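Local coordinates for necrotic enteritis toxin B (Clostridium perfringens, PDB 4I0N), which probably damages host cells by assembling into a membrane-spanning beta-barrel pore, at residues L58-F63 against V241-F246; Y85-K90 against W168-V173. One frame throughout, in Å; residues are numbered along the deposited sequence.

How the interactions relate
Both contacts lie near the centre of the chain and meet in one antiparallel sheet, where strands 76-92, carrying 85-90, and 236-255, carrying 241-246, are neighbours. Interaction 1, only partly buried, runs between sheets, pairing 58-63 of the six-stranded sheet with 241-246 without any hydrogen bond between the segments, through apolar side chains and a tyrosine that reaches the other strand's backbone. Interaction 2, a buried contact, runs within a sheet, where 85-90 and 168-173 add backbone hydrogen bonds and a salt bridge to their apolar packing. The apolar side chains of interaction 2 join the same core, with Ile87 touching both Tyr243 and Leu60. A salt bridge from Glu242 to Lys90 also ties the two contacts together.

Interaction 1: residues L58-F63 against V241-F246; sequences LNLEGF and VEYQRF
Leu60 and Val241 reach toward each other tip to tip across the gap between two strands whose axes are 10.2 Å apart at closest approach and inclined by 34°. The apolar contact is made by methyls: Leu60 CD2 lies 3.8 Å from Val241 CG1, while Leu60 CD1 lies against both valine methyls, 4.0 Å from Val241 CG2. Beta-branched Val241 suits a strand and offers both methyls to this core. Leu60 CD2 also approaches the Tyr243 ring obliquely, 4.4 Å from Tyr243 CE1.

The polar end of Tyr243 makes the second kind of contact. With CG anti to the carbonyl carbon (chi1 -70°), the ring extends toward the other strand and brings Tyr243 OH to 3.5 Å from Gly62 CA, where the lack of a side chain makes room for it. Leu60 CD1 sits 3.9 Å from the same Tyr243 OH. No hydrogen bond links the two segments; the buried OH is instead satisfied by the backbone O of Lys38, on the strand beside 53-65. Such side-chain packing between two facing, inclined sheets is characteristic of a beta sandwich, here in a member of the leukocidin/hemolysin family.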
loop_
_atom_site.group_PDB
_atom_site.type_symbol
_atom_site.label_atom_id
_atom_site.label_comp_id
_atom_site.label_asym_id
_atom_site.label_seq_id
_atom_site.Cartn_x
_atom_site.Cartn_y
_atom_site.Cartn_z
ATOM N N LEU A 58 1.052 10.453 11.153
ATOM C CA LEU A 58 0.060 9.406 10.966
ATOM C C LEU A 58 0.725 8.134 10.433
ATOM O O LEU A 58 1.646 8.197 9.620
ATOM C CB LEU A 58 -1.044 9.871 9.987
ATOM C CG LEU A 58 -1.829 11.131 10.383
ATOM C CD1 LEU A 58 -2.944 11.382 9.396
ATOM C CD2 LEU A 58 -2.403 10.993 11.782
ATOM N N ASN A 59 0.261 6.978 10.890
ATOM C CA ASN A 59 0.801 5.715 10.422
ATOM C C ASN A 59 -0.357 4.893 9.879
ATOM O O ASN A 59 -1.306 4.645 10.602
ATOM C CB ASN A 59 1.453 4.976 11.594
ATOM C CG ASN A 59 2.079 3.636 11.182
ATOM O OD1 ASN A 59 2.978 3.585 10.366
ATOM N ND2 ASN A 59 1.621 2.564 11.791
ATOM N N LEU A 60 -0.282 4.497 8.615
ATOM C CA LEU A 60 -1.306 3.632 8.017
ATOM C C LEU A 60 -0.778 2.201 7.950
ATOM O O LEU A 60 0.312 1.966 7.395
ATOM C CB LEU A 60 -1.672 4.126 6.600
ATOM C CG LEU A 60 -2.501 3.126 5.785
ATOM C CD1 LEU A 60 -3.888 2.918 6.421
ATOM C CD2 LEU A 60 -2.645 3.586 4.315
ATOM N N GLU A 61 -1.517 1.253 8.526
ATOM C CA GLU A 61 -1.208 -0.162 8.354
ATOM C C GLU A 61 -2.434 -0.847 7.849
ATOM O O GLU A 61 -3.554 -0.527 8.264
ATOM C CB GLU A 61 -0.866 -0.821 9.691
ATOM C CG GLU A 61 0.266 -0.231 10.407
ATOM C CD GLU A 61 0.292 -0.757 11.817
ATOM O OE1 GLU A 61 -0.253 -0.076 12.712
ATOM O OE2 GLU A 61 0.788 -1.888 12.004
ATOM N N GLY A 62 -2.245 -1.818 6.976
ATOM C CA GLY A 62 -3.424 -2.450 6.435
ATOM C C GLY A 62 -3.161 -3.741 5.726
ATOM O O GLY A 62 -2.084 -4.338 5.840
ATOM N N PHE A 63 -4.179 -4.180 5.010
ATOM C CA PHE A 63 -4.072 -5.404 4.262
ATOM C C PHE A 63 -5.012 -5.361 3.074
ATOM O O PHE A 63 -6.179 -4.956 3.205
ATOM C CB PHE A 63 -4.406 -6.608 5.130
ATOM C CG PHE A 63 -4.167 -7.913 4.439
ATOM C CD1 PHE A 63 -2.853 -8.386 4.253
ATOM C CD2 PHE A 63 -5.227 -8.650 3.933
ATOM C CE1 PHE A 63 -2.627 -9.598 3.598
ATOM C CE2 PHE A 63 -5.005 -9.876 3.275
ATOM C CZ PHE A 63 -3.698 -10.342 3.104
ATOM N N VAL A 241 -8.370 6.885 2.962
ATOM C CA VAL A 241 -7.432 5.836 2.533
ATOM C C VAL A 241 -8.146 5.075 1.425
ATOM O O VAL A 241 -9.217 4.525 1.676
ATOM C CB VAL A 241 -7.146 4.868 3.689
ATOM C CG1 VAL A 241 -6.234 3.707 3.217
ATOM C CG2 VAL A 241 -6.457 5.604 4.849
ATOM N N GLU A 242 -7.583 5.081 0.211
ATOM C CA GLU A 242 -8.176 4.404 -0.951
ATOM C C GLU A 242 -7.250 3.270 -1.335
ATOM O O GLU A 242 -6.041 3.479 -1.500
ATOM C CB GLU A 242 -8.357 5.330 -2.156
ATOM C CG GLU A 242 -9.108 6.612 -1.853
ATOM C CD GLU A 242 -9.159 7.550 -3.040
ATOM O OE1 GLU A 242 -8.393 7.361 -4.037
ATOM O OE2 GLU A 242 -9.980 8.490 -2.976
ATOM N N TYR A 243 -7.818 2.075 -1.436
ATOM C CA TYR A 243 -7.071 0.903 -1.861
ATOM C C TYR A 243 -7.631 0.422 -3.192
ATOM O O TYR A 243 -8.847 0.307 -3.365
ATOM C CB TYR A 243 -7.298 -0.225 -0.868
ATOM C CG TYR A 243 -6.703 -0.097 0.492
ATOM C CD1 TYR A 243 -5.527 0.623 0.739
ATOM C CD2 TYR A 243 -7.281 -0.806 1.548
ATOM C CE1 TYR A 243 -4.956 0.639 2.024
ATOM C CE2 TYR A 243 -6.721 -0.801 2.811
ATOM C CZ TYR A 243 -5.584 -0.079 3.060
ATOM O OH TYR A 243 -5.086 -0.115 4.349
ATOM N N GLN A 244 -6.740 0.106 -4.119
ATOM C CA GLN A 244 -7.140 -0.370 -5.437
ATOM C C GLN A 244 -6.225 -1.521 -5.805
ATOM O O GLN A 244 -5.020 -1.458 -5.571
ATOM C CB GLN A 244 -7.009 0.799 -6.405
ATOM C CG GLN A 244 -7.706 0.678 -7.712
ATOM C CD GLN A 244 -7.998 2.075 -8.272
ATOM O OE1 GLN A 244 -7.506 3.084 -7.755
ATOM N NE2 GLN A 244 -8.796 2.133 -9.293
ATOM N N ARG A 245 -6.787 -2.593 -6.362
ATOM C CA ARG A 245 -5.965 -3.715 -6.751
ATOM C C ARG A 245 -6.235 -3.993 -8.223
ATOM O O ARG A 245 -7.371 -4.285 -8.585
ATOM C CB ARG A 245 -6.295 -4.942 -5.890
ATOM C CG ARG A 245 -5.256 -6.072 -6.048
ATOM C CD ARG A 245 -5.722 -7.429 -5.503
ATOM N NE ARG A 245 -6.894 -7.908 -6.243
ATOM C CZ ARG A 245 -8.050 -8.239 -5.676
ATOM N NH1 ARG A 245 -8.185 -8.235 -4.344
ATOM N NH2 ARG A 245 -9.065 -8.620 -6.447
ATOM N N PHE A 246 -5.211 -3.851 -9.059
ATOM C CA PHE A 246 -5.355 -4.059 -10.505
ATOM C C PHE A 246 -4.939 -5.476 -10.801
ATOM O O PHE A 246 -3.780 -5.848 -10.584
ATOM C CB PHE A 246 -4.489 -3.084 -11.285
ATOM C CG PHE A 246 -4.888 -1.637 -11.082
ATOM C CD1 PHE A 246 -5.964 -1.109 -11.791
ATOM C CD2 PHE A 246 -4.205 -0.823 -10.190
ATOM C CE1 PHE A 246 -6.354 0.236 -11.616
ATOM C CE2 PHE A 246 -4.578 0.508 -10.014
ATOM C CZ PHE A 246 -5.659 1.034 -10.731
#

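Interaction 2: residues Y85-K90 against W168-V173; sequences YRINVK and WDIKFV
Two neighbouring strands of an antiparallel sheet meet here, in the beta-rich body of a toxin with the alpha-hemolysin fold. Tyr85 with Ile170 and Ile87 with Trp168 are hydrogen-bonded pairs, and Arg86 with Asp169 is the non-hydrogen-bonded pair between them. Tyr85 N bonds to Ile170 O at 2.9 Å, and the return bond from Ile170 N to Tyr85 O is straight (180°). Ile87 and Trp168 exchange a similar pair of backbone bonds.

The face bearing Tyr85, Ile87, Trp168 and Ile170 is apolar and buried, packing against strands 53-65 and 219-231. Ile87 CD1 meets Ile170 CD1 at 3.8 Å. The broad indole of Trp168 reaches along the neighbouring strand, where Val89 CG2 lies at its edge, in the ring plane, 3.9 Å from Trp168 CZ3. Its NE1 is satisfied by the backbone O of Pro105, and Tyr85 OH likewise bonds to Leu215 O, so both large rings can be buried without stranding a polar atom.

On the other face Arg86 and Asp169 lie side by side in a salt bridge, opposite charges at adjacent, partly exposed positions pairing with each other. A bend at chi3 (-69°) turns the guanidinium to within 12° of the carboxylate plane. Its grip is side-on, through syn lone pairs of both oxygens: Arg86 NE meets Asp169 OD1 at 2.7 Å, and Arg86 NH2 reaches Asp169 OD2 at 3.1 Å.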
loop_
_atom_site.group_PDB
_atom_site.type_symbol
_atom_site.label_atom_id
_atom_site.label_comp_id
_atom_site.label_asym_id
_atom_site.label_seq_id
_atom_site.Cartn_x
_atom_site.Cartn_y
_atom_site.Cartn_z
ATOM N N TYR A 85 -0.880 -3.124 -6.625
ATOM C CA TYR A 85 -1.661 -2.549 -5.535
ATOM C C TYR A 85 -1.414 -1.028 -5.488
ATOM O O TYR A 85 -0.278 -0.594 -5.431
ATOM C CB TYR A 85 -1.231 -3.143 -4.209
ATOM C CG TYR A 85 -1.442 -4.621 -4.056
ATOM C CD1 TYR A 85 -2.603 -5.115 -3.433
ATOM C CD2 TYR A 85 -0.456 -5.532 -4.460
ATOM C CE1 TYR A 85 -2.792 -6.493 -3.236
ATOM C CE2 TYR A 85 -0.641 -6.929 -4.281
ATOM C CZ TYR A 85 -1.812 -7.387 -3.665
ATOM O OH TYR A 85 -1.989 -8.745 -3.463
ATOM N N ARG A 86 -2.483 -0.235 -5.480
ATOM C CA ARG A 86 -2.376 1.217 -5.358
ATOM C C ARG A 86 -2.972 1.684 -4.038
ATOM O O ARG A 86 -4.100 1.286 -3.664
ATOM C CB ARG A 86 -3.096 1.920 -6.495
ATOM C CG ARG A 86 -2.965 3.461 -6.385
ATOM C CD ARG A 86 -3.470 4.135 -7.657
ATOM N NE ARG A 86 -2.572 3.856 -8.769
ATOM C CZ ARG A 86 -2.787 4.218 -10.033
ATOM N NH1 ARG A 86 -3.881 4.887 -10.370
ATOM N NH2 ARG A 86 -1.893 3.908 -10.969
ATOM N N ILE A 87 -2.216 2.523 -3.338
ATOM C CA ILE A 87 -2.664 3.050 -2.044
ATOM C C ILE A 87 -2.653 4.564 -2.184
ATOM O O ILE A 87 -1.621 5.150 -2.487
ATOM C CB ILE A 87 -1.741 2.581 -0.879
ATOM C CG1 ILE A 87 -1.933 1.080 -0.595
ATOM C CG2 ILE A 87 -2.011 3.387 0.428
ATOM C CD1 ILE A 87 -1.051 0.165 -1.394
ATOM N N ASN A 88 -3.808 5.192 -1.962
ATOM C CA ASN A 88 -3.879 6.648 -1.970
ATOM C C ASN A 88 -4.255 7.089 -0.565
ATOM O O ASN A 88 -5.160 6.507 0.054
ATOM C CB ASN A 88 -4.948 7.158 -2.929
ATOM C CG ASN A 88 -4.730 6.735 -4.369
ATOM O OD1 ASN A 88 -3.607 6.591 -4.846
ATOM N ND2 ASN A 88 -5.826 6.546 -5.077
ATOM N N VAL A 89 -3.566 8.107 -0.064
ATOM C CA VAL A 89 -3.950 8.701 1.194
ATOM C C VAL A 89 -4.219 10.181 0.895
ATOM O O VAL A 89 -3.318 10.897 0.464
ATOM C CB VAL A 89 -2.851 8.515 2.264
ATOM C CG1 VAL A 89 -3.269 9.169 3.551
ATOM C CG2 VAL A 89 -2.579 7.012 2.524
ATOM N N LYS A 90 -5.458 10.622 1.104
ATOM C CA LYS A 90 -5.863 11.977 0.757
ATOM C C LYS A 90 -6.199 12.734 2.019
ATOM O O LYS A 90 -6.781 12.177 2.930
ATOM C CB LYS A 90 -7.079 11.985 -0.175
ATOM C CG LYS A 90 -6.781 11.412 -1.561
ATOM C CD LYS A 90 -8.063 11.352 -2.379
ATOM C CE LYS A 90 -7.812 10.775 -3.762
ATOM N NZ LYS A 90 -9.114 10.597 -4.493
ATOM N N TRP A 168 0.991 5.597 -3.787
ATOM C CA TRP A 168 2.026 4.600 -4.029
ATOM C C TRP A 168 1.469 3.473 -4.881
ATOM O O TRP A 168 0.371 2.985 -4.618
ATOM C CB TRP A 168 2.492 3.977 -2.724
ATOM C CG TRP A 168 3.143 4.924 -1.760
ATOM C CD1 TRP A 168 4.475 5.226 -1.677
ATOM C CD2 TRP A 168 2.492 5.686 -0.739
ATOM N NE1 TRP A 168 4.698 6.133 -0.662
ATOM C CE2 TRP A 168 3.497 6.432 -0.067
ATOM C CE3 TRP A 168 1.152 5.809 -0.319
ATOM C CZ2 TRP A 168 3.214 7.274 1.027
ATOM C CZ3 TRP A 168 0.866 6.676 0.746
ATOM C CH2 TRP A 168 1.890 7.385 1.411
ATOM N N ASP A 169 2.227 3.074 -5.898
ATOM C CA ASP A 169 1.958 1.828 -6.606
ATOM C C ASP A 169 2.959 0.792 -6.159
ATOM O O ASP A 169 4.168 1.044 -6.168
ATOM C CB ASP A 169 2.075 2.028 -8.117
ATOM C CG ASP A 169 0.831 2.606 -8.721
ATOM O OD1 ASP A 169 -0.185 2.741 -8.004
ATOM O OD2 ASP A 169 0.860 2.923 -9.921
ATOM N N ILE A 170 2.445 -0.356 -5.744
ATOM C CA ILE A 170 3.293 -1.499 -5.449
ATOM C C ILE A 170 3.052 -2.440 -6.624
ATOM O O ILE A 170 1.989 -3.081 -6.736
ATOM C CB ILE A 170 3.002 -2.115 -4.060
ATOM C CG1 ILE A 170 3.467 -1.154 -2.950
ATOM C CG2 ILE A 170 3.691 -3.496 -3.906
ATOM C CD1 ILE A 170 2.524 -0.001 -2.693
ATOM N N LYS A 171 4.035 -2.473 -7.521
ATOM C CA LYS A 171 3.828 -3.014 -8.857
ATOM C C LYS A 171 4.734 -4.214 -9.092
ATOM O O LYS A 171 5.897 -4.216 -8.726
ATOM C CB LYS A 171 4.114 -1.936 -9.923
ATOM C CG LYS A 171 3.819 -2.372 -11.352
ATOM C CD LYS A 171 4.052 -1.164 -12.319
ATOM C CE LYS A 171 3.863 -1.550 -13.801
ATOM N NZ LYS A 171 2.443 -1.935 -14.154
ATOM N N PHE A 172 4.190 -5.222 -9.749
ATOM C CA PHE A 172 4.919 -6.444 -9.993
ATOM C C PHE A 172 6.124 -6.149 -10.884
ATOM O O PHE A 172 6.037 -5.345 -11.842
ATOM C CB PHE A 172 3.990 -7.447 -10.682
ATOM C CG PHE A 172 4.660 -8.752 -11.002
ATOM C CD1 PHE A 172 4.923 -9.672 -9.994
ATOM C CD2 PHE A 172 5.022 -9.053 -12.324
ATOM C CE1 PHE A 172 5.557 -10.893 -10.292
ATOM C CE2 PHE A 172 5.651 -10.254 -12.629
ATOM C CZ PHE A 172 5.912 -11.181 -11.603
ATOM N N VAL A 173 7.241 -6.794 -10.573
ATOM C CA VAL A 173 8.461 -6.641 -11.351
ATOM C C VAL A 173 8.700 -7.898 -12.187
ATOM O O VAL A 173 8.602 -7.851 -13.409
ATOM C CB VAL A 173 9.704 -6.369 -10.442
ATOM C CG1 VAL A 173 10.978 -6.332 -11.281
ATOM C CG2 VAL A 173 9.536 -5.030 -9.684
#